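Side-chain contacts in taurocyamine kinase (Schistosoma mansoni, PDB 4WOD), which catalyses the reversible, magnesium-dependent transfer of phosphate from ATP to taurocyamine, and carries two phosphagen kinase units in one duplicated chain: residues A[1-6]-A[49-54]; A[62-65]-A[69-72]; A[125-130]-A[263-268]; A[190-195]-A[220-225]. The protein carries 4 engineered substitutions. All blocks are in the same frame, centred on the assembly; numbering follows the deposited sequence.

All four contacts lie in the first of the two kinase repeats, three of them beside the bound arginine. Contacts 1 and 2 belong to the helical N-terminal domain and are joined where Cys49 of helix 46-55 bonds Arg63; contacts 3 and 4 belong to the catalytic domain and meet where Asp223 binds the backbone N of Phe267. Contact 2 is buried throughout and contact 3 mostly so, Phe264 being partly exposed; contact 1 pairs a buried helix with a partly exposed N-terminal segment, and contact 4 is partly buried, its leucine inside and its two glutamates partly exposed. Apolar touches and a water serve contact 1, apolar packing and Arg63 bonds to the ligand carboxylate contact 2, a cation-pi stack contact 3, and carboxylate chemistry contact 4.

Contact 1 of 4, residues A[1-6]-A[49-54]; sequences MQVESL and CVNTNA
In the small helical N-terminal domain of the first kinase repeat, the extended N-terminus lies across helix 46-55, and Val3 covers the amide of Asn51. The valine comes to this amide with CB and one branch: Val3 CB is 3.4 Å from Asn51 OD1, while Val3 CG1 touches both the oxygen and the carbon of the group, at 3.5 Å from Asn51 CG. CG1 stands beside the backbone N of Val3 (chi1 -60°), which turns this methyl to the helix. Asn51 holds CG anti to its own backbone N (chi1 -170°), reaching out from the helix toward residues 1-6. The two side chains meet at a slant. Further back along the chain, the stretched side chain of Met1 brings its terminal methyl CE to 4.1 Å from Asn51 ND2. At the other end, where helix 6-14 starts, Leu6 meets Val50 nearly at right angles, methyl on methyl, with Leu6 CD1 3.8 Å from Val50 CG2. No direct hydrogen bond joins the two segments. A water does so instead, receiving the backbone N-H of Glu4 at 3.0 Å and donating to Asn51 OD1 at 2.6 Å. On the nitrogen side of the same amide, ND2 is bonded to the backbone O of Asp194, and the neighbouring Thr52 OG1 reaches the O of Val191, both in the catalytic domain. Asn51 is thus used at both ends: its oxygen holds the N-terminus through water, its nitrogen holds helix 190-194, and the water and Asp194 O together would fix which way the buried amide is flipped.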
loop_
_atom_site.group_PDB
_atom_site.type_symbol
_atom_site.label_atom_id
_atom_site.label_comp_id
_atom_site.label_asym_id
_atom_site.label_seq_id
_atom_site.Cartn_x
_atom_site.Cartn_y
_atom_site.Cartn_z
ATOM N N MET A 1 -4.387 36.995 14.320
ATOM C CA MET A 1 -3.203 36.140 14.263
ATOM C C MET A 1 -2.155 36.709 13.311
ATOM O O MET A 1 -2.398 36.816 12.110
ATOM C CB MET A 1 -3.582 34.731 13.825
ATOM C CG MET A 1 -2.450 33.740 13.900
ATOM S SD MET A 1 -2.938 32.171 13.156
ATOM C CE MET A 1 -1.562 31.151 13.684
ATOM N N GLN A 2 -0.991 37.059 13.856
ATOM C CA GLN A 2 0.083 37.630 13.064
ATOM C C GLN A 2 1.011 36.515 12.593
ATOM O O GLN A 2 1.548 35.753 13.409
ATOM C CB GLN A 2 0.865 38.676 13.861
ATOM C CG GLN A 2 0.032 39.753 14.556
ATOM C CD GLN A 2 0.908 40.692 15.373
ATOM O OE1 GLN A 2 1.987 40.303 15.832
ATOM N NE2 GLN A 2 0.461 41.933 15.544
ATOM N N VAL A 3 1.163 36.416 11.276
ATOM C CA VAL A 3 2.029 35.432 10.640
ATOM C C VAL A 3 2.916 36.110 9.596
ATOM O O VAL A 3 2.651 37.249 9.202
ATOM C CB VAL A 3 1.219 34.311 9.964
ATOM C CG1 VAL A 3 0.363 33.587 11.010
ATOM C CG2 VAL A 3 0.347 34.871 8.801
ATOM N N GLU A 4 3.956 35.407 9.147
ATOM C CA GLU A 4 4.844 35.918 8.089
ATOM C C GLU A 4 4.128 36.186 6.758
ATOM O O GLU A 4 3.033 35.658 6.499
ATOM C CB GLU A 4 5.996 34.937 7.835
ATOM C CG GLU A 4 6.792 34.608 9.073
ATOM C CD GLU A 4 8.237 34.207 8.785
ATOM O OE1 GLU A 4 8.790 33.444 9.605
ATOM O OE2 GLU A 4 8.823 34.670 7.776
ATOM N N SER A 5 4.748 37.004 5.911
ATOM C CA SER A 5 4.292 37.126 4.524
ATOM C C SER A 5 4.073 35.776 3.843
ATOM O O SER A 5 4.792 34.794 4.095
ATOM C CB SER A 5 5.276 37.957 3.698
ATOM O OG SER A 5 6.513 37.289 3.619
ATOM N N LEU A 6 3.052 35.736 2.995
ATOM C CA LEU A 6 2.776 34.563 2.176
ATOM C C LEU A 6 4.003 34.147 1.355
ATOM O O LEU A 6 4.343 32.963 1.291
ATOM C CB LEU A 6 1.583 34.835 1.255
ATOM C CG LEU A 6 1.099 33.709 0.337
ATOM C CD1 LEU A 6 0.592 32.521 1.154
ATOM C CD2 LEU A 6 0.028 34.253 -0.597
ATOM N N CYS A 49 -3.965 30.783 6.346
ATOM C CA CYS A 49 -4.383 29.421 5.978
ATOM C C CYS A 49 -3.230 28.411 5.886
ATOM O O CYS A 49 -3.390 27.262 6.278
ATOM C CB CYS A 49 -5.116 29.411 4.632
ATOM S SG CYS A 49 -6.629 30.384 4.511
ATOM N N VAL A 50 -2.093 28.837 5.338
ATOM C CA VAL A 50 -0.983 27.922 5.040
ATOM C C VAL A 50 0.140 27.944 6.071
ATOM O O VAL A 50 1.097 27.161 5.988
ATOM C CB VAL A 50 -0.352 28.230 3.646
ATOM C CG1 VAL A 50 -1.373 28.010 2.532
ATOM C CG2 VAL A 50 0.211 29.656 3.604
ATOM N N ASN A 51 0.020 28.843 7.034
ATOM C CA ASN A 51 1.029 29.031 8.062
ATOM C C ASN A 51 1.458 27.725 8.728
ATOM O O ASN A 51 2.647 27.456 8.863
ATOM C CB ASN A 51 0.509 30.000 9.117
ATOM C CG ASN A 51 1.591 30.432 10.079
ATOM O OD1 ASN A 51 2.502 31.169 9.707
ATOM N ND2 ASN A 51 1.504 29.972 11.309
ATOM N N THR A 52 0.491 26.898 9.115
ATOM C CA THR A 52 0.828 25.664 9.829
ATOM C C THR A 52 1.666 24.714 8.950
ATOM O O THR A 52 2.467 23.923 9.463
ATOM C CB THR A 52 -0.451 24.935 10.339
ATOM O OG1 THR A 52 -0.119 24.050 11.420
ATOM C CG2 THR A 52 -1.123 24.149 9.201
ATOM N N ASN A 53 1.523 24.809 7.632
ATOM C CA ASN A 53 2.309 23.942 6.751
ATOM C C ASN A 53 3.787 24.292 6.778
ATOM O O ASN A 53 4.641 23.425 6.598
ATOM C CB ASN A 53 1.801 24.004 5.321
ATOM C CG ASN A 53 0.396 23.481 5.186
ATOM O OD1 ASN A 53 -0.523 24.225 4.827
ATOM N ND2 ASN A 53 0.213 22.188 5.461
ATOM N N ALA A 54 4.081 25.565 6.982
ATOM C CA ALA A 54 5.468 26.029 7.032
ATOM C C ALA A 54 6.232 25.442 8.209
ATOM O O ALA A 54 7.456 25.350 8.171
ATOM C CB ALA A 54 5.514 27.553 7.094
HETATM O O HOH W 1 4.484 32.729 10.273
#

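Contact 2 of 4, residues A[62-65]-A[69-72]; sequences PRSC and AYET. With ARG (arginine), chain B.
Apolar packing carries the centre of this contact, in which Ser64 and Cys65 rest on the first turn of helix 69-72. The methyl of Ala69 touches both, its CB 3.9 Å from Ser64 CB and 3.8 Å from Cys65 SG. Both of those side chains place their heteroatom between backbone N and carbonyl carbon, and for Cys65 (chi1 56°) this turns the sulfur to the alanine. The Tyr70 ring lies next to Ser64, with Tyr70 CE2 4.0 Å from Ser64 CB and the serine oxygen obliquely placed against the ring. Among the polar groups, the two hydroxyls come within 3.6 Å of each other, Ser64 OG to Tyr70 OH, but each is engaged with the catalytic domain: Ser64 OG bonds to the backbone O of Phe267 and Tyr70 OH to that of Thr266. The ligand is held by Arg63, whose side chain turns away from the helix to the bound arginine. Arg63 NH1 gives a hydrogen bond to the ligand carboxylate at OXT, 2.9 Å, and Arg63 NH2 adds a weak one to the same oxygen at 3.2 Å. Arg63 NH1 also donates to Pro62 O at 3.1 Å; that acceptor lies close to the guanidinium plane, while the nitrogen stands above the carbonyl plane. CD of the ligand lies over one guanidinium face. Leu60 N and Leu61 N also bond the ligand. The loop therefore works in two directions: Pro62 O helps fix the rotation of a guanidinium that would help balance the ligand carboxylate's charge, while two buried hydroxyls tie this domain to the chain leading to Cys268.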
loop_
_atom_site.group_PDB
_atom_site.type_symbol
_atom_site.label_atom_id
_atom_site.label_comp_id
_atom_site.label_asym_id
_atom_site.label_seq_id
_atom_site.Cartn_x
_atom_site.Cartn_y
_atom_site.Cartn_z
ATOM N N PRO A 62 -3.760 22.533 4.004
ATOM C CA PRO A 62 -3.803 23.828 4.691
ATOM C C PRO A 62 -4.941 23.822 5.707
ATOM O O PRO A 62 -5.622 22.797 5.864
ATOM C CB PRO A 62 -4.097 24.829 3.568
ATOM C CG PRO A 62 -4.862 23.982 2.510
ATOM C CD PRO A 62 -4.189 22.616 2.596
ATOM N N ARG A 63 -5.182 24.950 6.356
ATOM C CA ARG A 63 -6.439 25.095 7.076
ATOM C C ARG A 63 -7.126 26.323 6.509
ATOM O O ARG A 63 -6.759 26.792 5.437
ATOM C CB ARG A 63 -6.205 25.179 8.594
ATOM C CG ARG A 63 -5.482 23.927 9.179
ATOM C CD ARG A 63 -6.369 22.641 9.126
ATOM N NE ARG A 63 -5.775 21.466 9.788
ATOM C CZ ARG A 63 -4.915 20.625 9.224
ATOM N NH1 ARG A 63 -4.503 20.808 7.971
ATOM N NH2 ARG A 63 -4.455 19.584 9.918
ATOM N N SER A 64 -8.128 26.848 7.197
ATOM C CA SER A 64 -8.810 28.022 6.674
ATOM C C SER A 64 -8.911 29.089 7.744
ATOM O O SER A 64 -9.303 28.808 8.873
ATOM C CB SER A 64 -10.198 27.655 6.129
ATOM O OG SER A 64 -10.901 26.822 7.027
ATOM N N CYS A 65 -8.536 30.307 7.367
ATOM C CA CYS A 65 -8.604 31.461 8.251
ATOM C C CYS A 65 -10.033 31.750 8.716
ATOM O O CYS A 65 -10.250 32.238 9.824
ATOM C CB CYS A 65 -8.012 32.683 7.544
ATOM S SG CYS A 65 -8.742 33.127 5.927
ATOM N N ALA A 69 -12.680 31.554 3.264
ATOM C CA ALA A 69 -11.383 31.306 2.654
ATOM C C ALA A 69 -11.554 30.473 1.392
ATOM O O ALA A 69 -10.840 30.667 0.411
ATOM C CB ALA A 69 -10.444 30.616 3.611
ATOM N N TYR A 70 -12.497 29.532 1.418
ATOM C CA TYR A 70 -12.650 28.623 0.300
ATOM C C TYR A 70 -13.077 29.383 -0.952
ATOM O O TYR A 70 -12.591 29.095 -2.043
ATOM C CB TYR A 70 -13.642 27.502 0.647
ATOM C CG TYR A 70 -13.119 26.605 1.759
ATOM C CD1 TYR A 70 -12.126 25.673 1.500
ATOM C CD2 TYR A 70 -13.594 26.709 3.058
ATOM C CE1 TYR A 70 -11.627 24.866 2.482
ATOM C CE2 TYR A 70 -13.099 25.892 4.063
ATOM C CZ TYR A 70 -12.120 24.972 3.769
ATOM O OH TYR A 70 -11.609 24.148 4.747
ATOM N N GLU A 71 -13.948 30.373 -0.792
ATOM C CA GLU A 71 -14.341 31.217 -1.913
ATOM C C GLU A 71 -13.265 32.246 -2.292
ATOM O O GLU A 71 -12.940 32.399 -3.477
ATOM C CB GLU A 71 -15.648 31.932 -1.597
ATOM C CG GLU A 71 -16.115 32.891 -2.684
ATOM C CD GLU A 71 -16.234 32.241 -4.066
ATOM O OE1 GLU A 71 -16.006 32.959 -5.064
ATOM O OE2 GLU A 71 -16.555 31.031 -4.160
ATOM N N THR A 72 -12.680 32.900 -1.289
ATOM C CA THR A 72 -11.764 34.032 -1.522
ATOM C C THR A 72 -10.477 33.571 -2.188
ATOM O O THR A 72 -9.975 34.220 -3.114
ATOM C CB THR A 72 -11.439 34.762 -0.207
ATOM O OG1 THR A 72 -12.665 35.121 0.440
ATOM C CG2 THR A 72 -10.590 36.048 -0.466
HETATM N N ARG B . -5.186 15.413 6.272
HETATM C CA ARG B . -4.908 16.468 7.208
HETATM C C ARG B . -3.493 17.015 7.251
HETATM O O ARG B . -2.516 16.231 7.325
HETATM C CB ARG B . -5.378 16.103 8.568
HETATM C CG ARG B . -6.836 16.352 8.746
HETATM C CD ARG B . -6.952 17.465 9.723
HETATM N NE ARG B . -8.331 17.764 9.968
HETATM C CZ ARG B . -8.831 17.894 11.164
HETATM N NH1 ARG B . -10.091 18.172 11.319
HETATM N NH2 ARG B . -8.062 17.718 12.202
HETATM O OXT ARG B . -3.521 18.252 7.173
#

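Contact 3 of 4, residues A[125-130]-A[263-268]; sequences GRTVEG and GFITFC. With ARG (arginine), chain B.
Phe264 lies beneath the guanidinium of Arg126 in a flat cation-pi stack, the planes 11° apart and Arg126 CZ 3.4 Å from the centroid of the ring, almost directly over it. The aliphatic part joins in as well: Arg126 CD makes a CH-pi contact at 3.9 Å from the Phe264 centroid. Arg126 leaves its strand pointing away from the other segment, and the bend at chi2 (-69°) folds the chain back over the ring. Arg126 NH1 then donates to Gly125 O at 3.0 Å, which helps hold the group in place, while Phe258 packs edge-to-face with Phe264. At Ile265 the backbone oxygen takes over. Thr127 OG1 donates to Ile265 O at 2.6 Å, arriving from above the carbonyl plane, and a water bonded to Thr127 N, at 3.0 Å, donates to Ile265 O as well, at 2.9 Å. Thr266 turns its hydroxyl along its own segment, and Thr266 OG1 donates to Cys268 O at 2.8 Å, a bond that spans Phe267. Phe267 itself has its N bonded to Asp223. The walk ends at Cys268, the predicted active-site residue, which lines the pocket of the bound arginine. One hydroxyl and one water thus donate to the same carbonyl, and the stacked cation is steadied by ring and backbone together, so that Arg126 and Thr127 anchor the segment leading to the ligand pocket.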
loop_
_atom_site.group_PDB
_atom_site.type_symbol
_atom_site.label_atom_id
_atom_site.label_comp_id
_atom_site.label_asym_id
_atom_site.label_seq_id
_atom_site.Cartn_x
_atom_site.Cartn_y
_atom_site.Cartn_z
ATOM N N GLY A 125 -19.292 17.762 12.225
ATOM C CA GLY A 125 -18.864 19.099 12.603
ATOM C C GLY A 125 -19.719 20.133 11.886
ATOM O O GLY A 125 -20.341 19.824 10.861
ATOM N N ARG A 126 -19.774 21.352 12.432
ATOM C CA ARG A 126 -20.460 22.457 11.781
ATOM C C ARG A 126 -19.745 23.776 12.027
ATOM O O ARG A 126 -19.138 23.987 13.083
ATOM C CB ARG A 126 -21.906 22.591 12.272
ATOM C CG ARG A 126 -22.823 21.413 11.936
ATOM C CD ARG A 126 -23.100 21.333 10.438
ATOM N NE ARG A 126 -24.192 20.409 10.114
ATOM C CZ ARG A 126 -24.009 19.159 9.699
ATOM N NH1 ARG A 126 -22.768 18.673 9.583
ATOM N NH2 ARG A 126 -25.062 18.391 9.413
ATOM N N THR A 127 -19.841 24.646 11.034
ATOM C CA THR A 127 -19.419 26.031 11.123
ATOM C C THR A 127 -20.652 26.896 11.286
ATOM O O THR A 127 -21.594 26.771 10.505
ATOM C CB THR A 127 -18.692 26.475 9.865
ATOM O OG1 THR A 127 -17.522 25.674 9.665
ATOM C CG2 THR A 127 -18.341 27.976 9.945
ATOM N N VAL A 128 -20.657 27.761 12.290
ATOM C CA VAL A 128 -21.765 28.708 12.453
ATOM C C VAL A 128 -21.509 29.962 11.584
ATOM O O VAL A 128 -20.448 30.586 11.680
ATOM C CB VAL A 128 -21.957 29.105 13.953
ATOM C CG1 VAL A 128 -23.005 30.199 14.100
ATOM C CG2 VAL A 128 -22.324 27.874 14.809
ATOM N N GLU A 129 -22.466 30.309 10.721
ATOM C CA GLU A 129 -22.349 31.522 9.892
ATOM C C GLU A 129 -22.086 32.777 10.709
ATOM O O GLU A 129 -22.635 32.943 11.802
ATOM C CB GLU A 129 -23.618 31.748 9.077
ATOM C CG GLU A 129 -23.788 30.805 7.915
ATOM C CD GLU A 129 -25.064 31.074 7.149
ATOM O OE1 GLU A 129 -26.015 31.645 7.743
ATOM O OE2 GLU A 129 -25.104 30.728 5.945
ATOM N N GLY A 130 -21.267 33.663 10.159
ATOM C CA GLY A 130 -21.033 34.965 10.738
ATOM C C GLY A 130 -19.815 35.017 11.640
ATOM O O GLY A 130 -19.515 36.067 12.194
ATOM N N GLY A 263 -20.451 21.440 0.339
ATOM C CA GLY A 263 -21.278 21.026 1.458
ATOM C C GLY A 263 -21.034 21.872 2.706
ATOM O O GLY A 263 -20.931 23.097 2.612
ATOM N N PHE A 264 -20.969 21.224 3.875
ATOM C CA PHE A 264 -20.725 21.934 5.138
ATOM C C PHE A 264 -19.259 22.355 5.239
ATOM O O PHE A 264 -18.331 21.535 5.119
ATOM C CB PHE A 264 -21.095 21.077 6.341
ATOM C CG PHE A 264 -22.571 20.867 6.506
ATOM C CD1 PHE A 264 -23.380 21.907 6.949
ATOM C CD2 PHE A 264 -23.144 19.649 6.207
ATOM C CE1 PHE A 264 -24.744 21.725 7.109
ATOM C CE2 PHE A 264 -24.516 19.449 6.365
ATOM C CZ PHE A 264 -25.306 20.485 6.829
ATOM N N ILE A 265 -19.061 23.643 5.438
ATOM C CA ILE A 265 -17.714 24.188 5.608
ATOM C C ILE A 265 -17.111 23.724 6.932
ATOM O O ILE A 265 -17.798 23.682 7.968
ATOM C CB ILE A 265 -17.736 25.732 5.559
ATOM C CG1 ILE A 265 -18.396 26.227 4.264
ATOM C CG2 ILE A 265 -16.329 26.321 5.753
ATOM C CD1 ILE A 265 -17.815 25.647 2.984
ATOM N N THR A 266 -15.833 23.365 6.895
ATOM C CA THR A 266 -15.097 23.017 8.108
ATOM C C THR A 266 -13.748 23.703 8.087
ATOM O O THR A 266 -13.327 24.175 7.035
ATOM C CB THR A 266 -14.892 21.491 8.241
ATOM O OG1 THR A 266 -14.388 20.976 6.993
ATOM C CG2 THR A 266 -16.236 20.831 8.599
ATOM N N PHE A 267 -13.088 23.747 9.244
ATOM C CA PHE A 267 -11.754 24.370 9.376
ATOM C C PHE A 267 -10.702 23.645 8.534
ATOM O O PHE A 267 -9.867 24.271 7.872
ATOM C CB PHE A 267 -11.347 24.396 10.852
ATOM C CG PHE A 267 -9.992 25.007 11.126
ATOM C CD1 PHE A 267 -9.746 26.349 10.906
ATOM C CD2 PHE A 267 -8.971 24.229 11.658
ATOM C CE1 PHE A 267 -8.493 26.904 11.193
ATOM C CE2 PHE A 267 -7.733 24.777 11.950
ATOM C CZ PHE A 267 -7.497 26.113 11.711
ATOM N N CYS A 268 -10.744 22.322 8.553
ATOM C CA CYS A 268 -9.819 21.538 7.740
ATOM C C CYS A 268 -10.557 20.999 6.529
ATOM O O CYS A 268 -11.687 20.511 6.663
ATOM C CB CYS A 268 -9.211 20.396 8.552
ATOM S SG CYS A 268 -8.120 19.326 7.609
HETATM N N ARG B . -5.186 15.413 6.272
HETATM C CA ARG B . -4.908 16.468 7.208
HETATM C C ARG B . -3.493 17.015 7.251
HETATM O O ARG B . -2.516 16.231 7.325
HETATM C CB ARG B . -5.378 16.103 8.568
HETATM C CG ARG B . -6.836 16.352 8.746
HETATM C CD ARG B . -6.952 17.465 9.723
HETATM N NE ARG B . -8.331 17.764 9.968
HETATM C CZ ARG B . -8.831 17.894 11.164
HETATM N NH1 ARG B . -10.091 18.172 11.319
HETATM N NH2 ARG B . -8.062 17.718 12.202
HETATM O OXT ARG B . -3.521 18.252 7.173
HETATM O O HOH W 2 -20.665 23.870 8.305
#

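Contact 4 of 4, residues A[190-195]-A[220-225]; sequences NVLRDA and NEEDHI. With ARG (arginine), chain B.
The carboxylates of Glu221 and Glu222 are the flat groups that meet Leu192, whose CD2 meets Glu221 and also Glu222 CB, while CD1 meets Glu222. Leu192 CD2 lies 3.6 Å from Glu221 OE2 and is closer still to the backbone of that residue, 3.4 Å from Glu221 O. Leu192 CD1 lies 3.9 Å from Glu222 OE2 and 4.1 Å from Glu222 CG. In the helix, the guanidinium of Arg193 has Asn190 OD1 at its edge and in its plane, where Arg193 NH2 gives Asn190 OD1 a weak bond of 3.4 Å. Leu192 holds CG anti to the backbone N (chi1 -173°), sending its fork from helix 190-194 into the loop between strands 215-219 and 225-232. Glu221 bends at chi2 (-94°), which curls its carboxylate back to CD2, whereas Glu222 stays extended and delivers its carboxylate to the bound arginine. There Glu222 OE1 lies 2.5 Å from NH1 of the ligand, so short that its exact length is doubtful, and Glu222 OE2 accepts a weak bond from NH2 of the ligand at 3.4 Å. Next in sequence, Asp223 forms a salt bridge with Arg226, a predicted ATP-binding residue. No hydrogen bond links the two segments; Leu192 meets the two glutamates by van der Waals contact alone. The chemistry is therefore divided: a hydrocarbon branch packs along the flank of Glu222, while the carboxylate end of that residue meets the ligand guanidinium.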
loop_
_atom_site.group_PDB
_atom_site.type_symbol
_atom_site.label_atom_id
_atom_site.label_comp_id
_atom_site.label_asym_id
_atom_site.label_seq_id
_atom_site.Cartn_x
_atom_site.Cartn_y
_atom_site.Cartn_z
ATOM N N ASN A 190 0.236 20.373 17.520
ATOM C CA ASN A 190 1.011 21.504 17.029
ATOM C C ASN A 190 0.540 21.997 15.655
ATOM O O ASN A 190 0.775 23.156 15.291
ATOM C CB ASN A 190 2.500 21.152 16.967
ATOM C CG ASN A 190 3.401 22.360 17.240
ATOM O OD1 ASN A 190 2.953 23.381 17.757
ATOM N ND2 ASN A 190 4.676 22.241 16.888
ATOM N N VAL A 191 -0.103 21.127 14.881
ATOM C CA VAL A 191 -0.634 21.554 13.593
ATOM C C VAL A 191 -1.769 22.527 13.885
ATOM O O VAL A 191 -1.824 23.632 13.342
ATOM C CB VAL A 191 -1.137 20.361 12.727
ATOM C CG1 VAL A 191 -1.905 20.858 11.509
ATOM C CG2 VAL A 191 0.027 19.471 12.303
ATOM N N LEU A 192 -2.651 22.120 14.788
ATOM C CA LEU A 192 -3.750 22.984 15.215
ATOM C C LEU A 192 -3.219 24.274 15.830
ATOM O O LEU A 192 -3.728 25.349 15.550
ATOM C CB LEU A 192 -4.649 22.261 16.212
ATOM C CG LEU A 192 -5.945 22.983 16.612
ATOM C CD1 LEU A 192 -6.642 23.576 15.389
ATOM C CD2 LEU A 192 -6.874 22.014 17.371
ATOM N N ARG A 193 -2.190 24.163 16.665
ATOM C CA ARG A 193 -1.572 25.339 17.264
ATOM C C ARG A 193 -1.112 26.350 16.211
ATOM O O ARG A 193 -1.422 27.544 16.310
ATOM C CB ARG A 193 -0.383 24.943 18.146
ATOM C CG ARG A 193 0.398 26.152 18.671
ATOM C CD ARG A 193 1.384 25.757 19.756
ATOM N NE ARG A 193 0.675 25.331 20.954
ATOM C CZ ARG A 193 0.519 24.068 21.330
ATOM N NH1 ARG A 193 -0.166 23.801 22.434
ATOM N NH2 ARG A 193 1.048 23.078 20.615
ATOM N N ASP A 194 -0.388 25.880 15.196
ATOM C CA ASP A 194 0.207 26.805 14.225
ATOM C C ASP A 194 -0.773 27.306 13.163
ATOM O O ASP A 194 -0.450 28.194 12.358
ATOM C CB ASP A 194 1.405 26.148 13.569
ATOM C CG ASP A 194 2.570 25.991 14.531
ATOM O OD1 ASP A 194 2.634 26.767 15.504
ATOM O OD2 ASP A 194 3.420 25.100 14.325
ATOM N N ALA A 195 -1.965 26.721 13.165
ATOM C CA ALA A 195 -3.079 27.215 12.372
ATOM C C ALA A 195 -3.986 28.174 13.155
ATOM O O ALA A 195 -5.060 28.551 12.671
ATOM C CB ALA A 195 -3.898 26.032 11.840
ATOM N N ASN A 220 -15.638 24.967 19.888
ATOM C CA ASN A 220 -14.456 25.758 19.517
ATOM C C ASN A 220 -13.133 25.054 19.748
ATOM O O ASN A 220 -12.087 25.699 19.934
ATOM C CB ASN A 220 -14.490 27.105 20.239
ATOM C CG ASN A 220 -15.434 28.078 19.563
ATOM O OD1 ASN A 220 -15.627 27.991 18.353
ATOM N ND2 ASN A 220 -16.034 29.002 20.332
ATOM N N GLU A 221 -13.161 23.725 19.695
ATOM C CA GLU A 221 -11.921 22.959 19.778
ATOM C C GLU A 221 -11.097 23.150 18.499
ATOM O O GLU A 221 -9.870 23.228 18.540
ATOM C CB GLU A 221 -12.212 21.474 20.019
ATOM C CG GLU A 221 -10.953 20.602 20.067
ATOM C CD GLU A 221 -10.600 19.972 18.732
ATOM O OE1 GLU A 221 -11.515 19.734 17.917
ATOM O OE2 GLU A 221 -9.398 19.709 18.505
ATOM N N GLU A 222 -11.783 23.247 17.370
ATOM C CA GLU A 222 -11.146 23.406 16.060
ATOM C C GLU A 222 -12.205 23.939 15.110
ATOM O O GLU A 222 -12.109 25.068 14.603
ATOM C CB GLU A 222 -10.576 22.081 15.543
ATOM C CG GLU A 222 -10.269 22.106 14.056
ATOM C CD GLU A 222 -9.575 20.848 13.555
ATOM O OE1 GLU A 222 -10.014 20.320 12.514
ATOM O OE2 GLU A 222 -8.582 20.406 14.179
ATOM N N ASP A 223 -13.225 23.108 14.892
ATOM C CA ASP A 223 -14.465 23.578 14.320
ATOM C C ASP A 223 -15.302 24.247 15.392
ATOM O O ASP A 223 -15.026 24.101 16.594
ATOM C CB ASP A 223 -15.236 22.419 13.665
ATOM C CG ASP A 223 -14.607 21.989 12.344
ATOM O OD1 ASP A 223 -14.387 22.864 11.482
ATOM O OD2 ASP A 223 -14.284 20.792 12.183
ATOM N N HIS A 224 -16.306 25.010 14.960
ATOM C CA HIS A 224 -17.173 25.707 15.889
ATOM C C HIS A 224 -17.843 24.669 16.789
ATOM O O HIS A 224 -17.823 24.774 18.031
ATOM C CB HIS A 224 -18.207 26.558 15.136
ATOM C CG HIS A 224 -17.597 27.759 14.469
ATOM N ND1 HIS A 224 -18.284 28.558 13.584
ATOM C CD2 HIS A 224 -16.350 28.283 14.554
ATOM C CE1 HIS A 224 -17.498 29.534 13.167
ATOM N NE2 HIS A 224 -16.318 29.397 13.749
ATOM N N ILE A 225 -18.411 23.662 16.139
ATOM C CA ILE A 225 -19.067 22.552 16.817
ATOM C C ILE A 225 -18.566 21.229 16.264
ATOM O O ILE A 225 -18.475 21.054 15.044
ATOM C CB ILE A 225 -20.596 22.590 16.633
ATOM C CG1 ILE A 225 -21.112 24.033 16.675
ATOM C CG2 ILE A 225 -21.255 21.723 17.672
ATOM C CD1 ILE A 225 -22.572 24.206 16.252
HETATM N N ARG B . -5.186 15.413 6.272
HETATM C CA ARG B . -4.908 16.468 7.208
HETATM C C ARG B . -3.493 17.015 7.251
HETATM O O ARG B . -2.516 16.231 7.325
HETATM C CB ARG B . -5.378 16.103 8.568
HETATM C CG ARG B . -6.836 16.352 8.746
HETATM C CD ARG B . -6.952 17.465 9.723
HETATM N NE ARG B . -8.331 17.764 9.968
HETATM C CZ ARG B . -8.831 17.894 11.164
HETATM N NH1 ARG B . -10.091 18.172 11.319
HETATM N NH2 ARG B . -8.062 17.718 12.202
HETATM O OXT ARG B . -3.521 18.252 7.173
#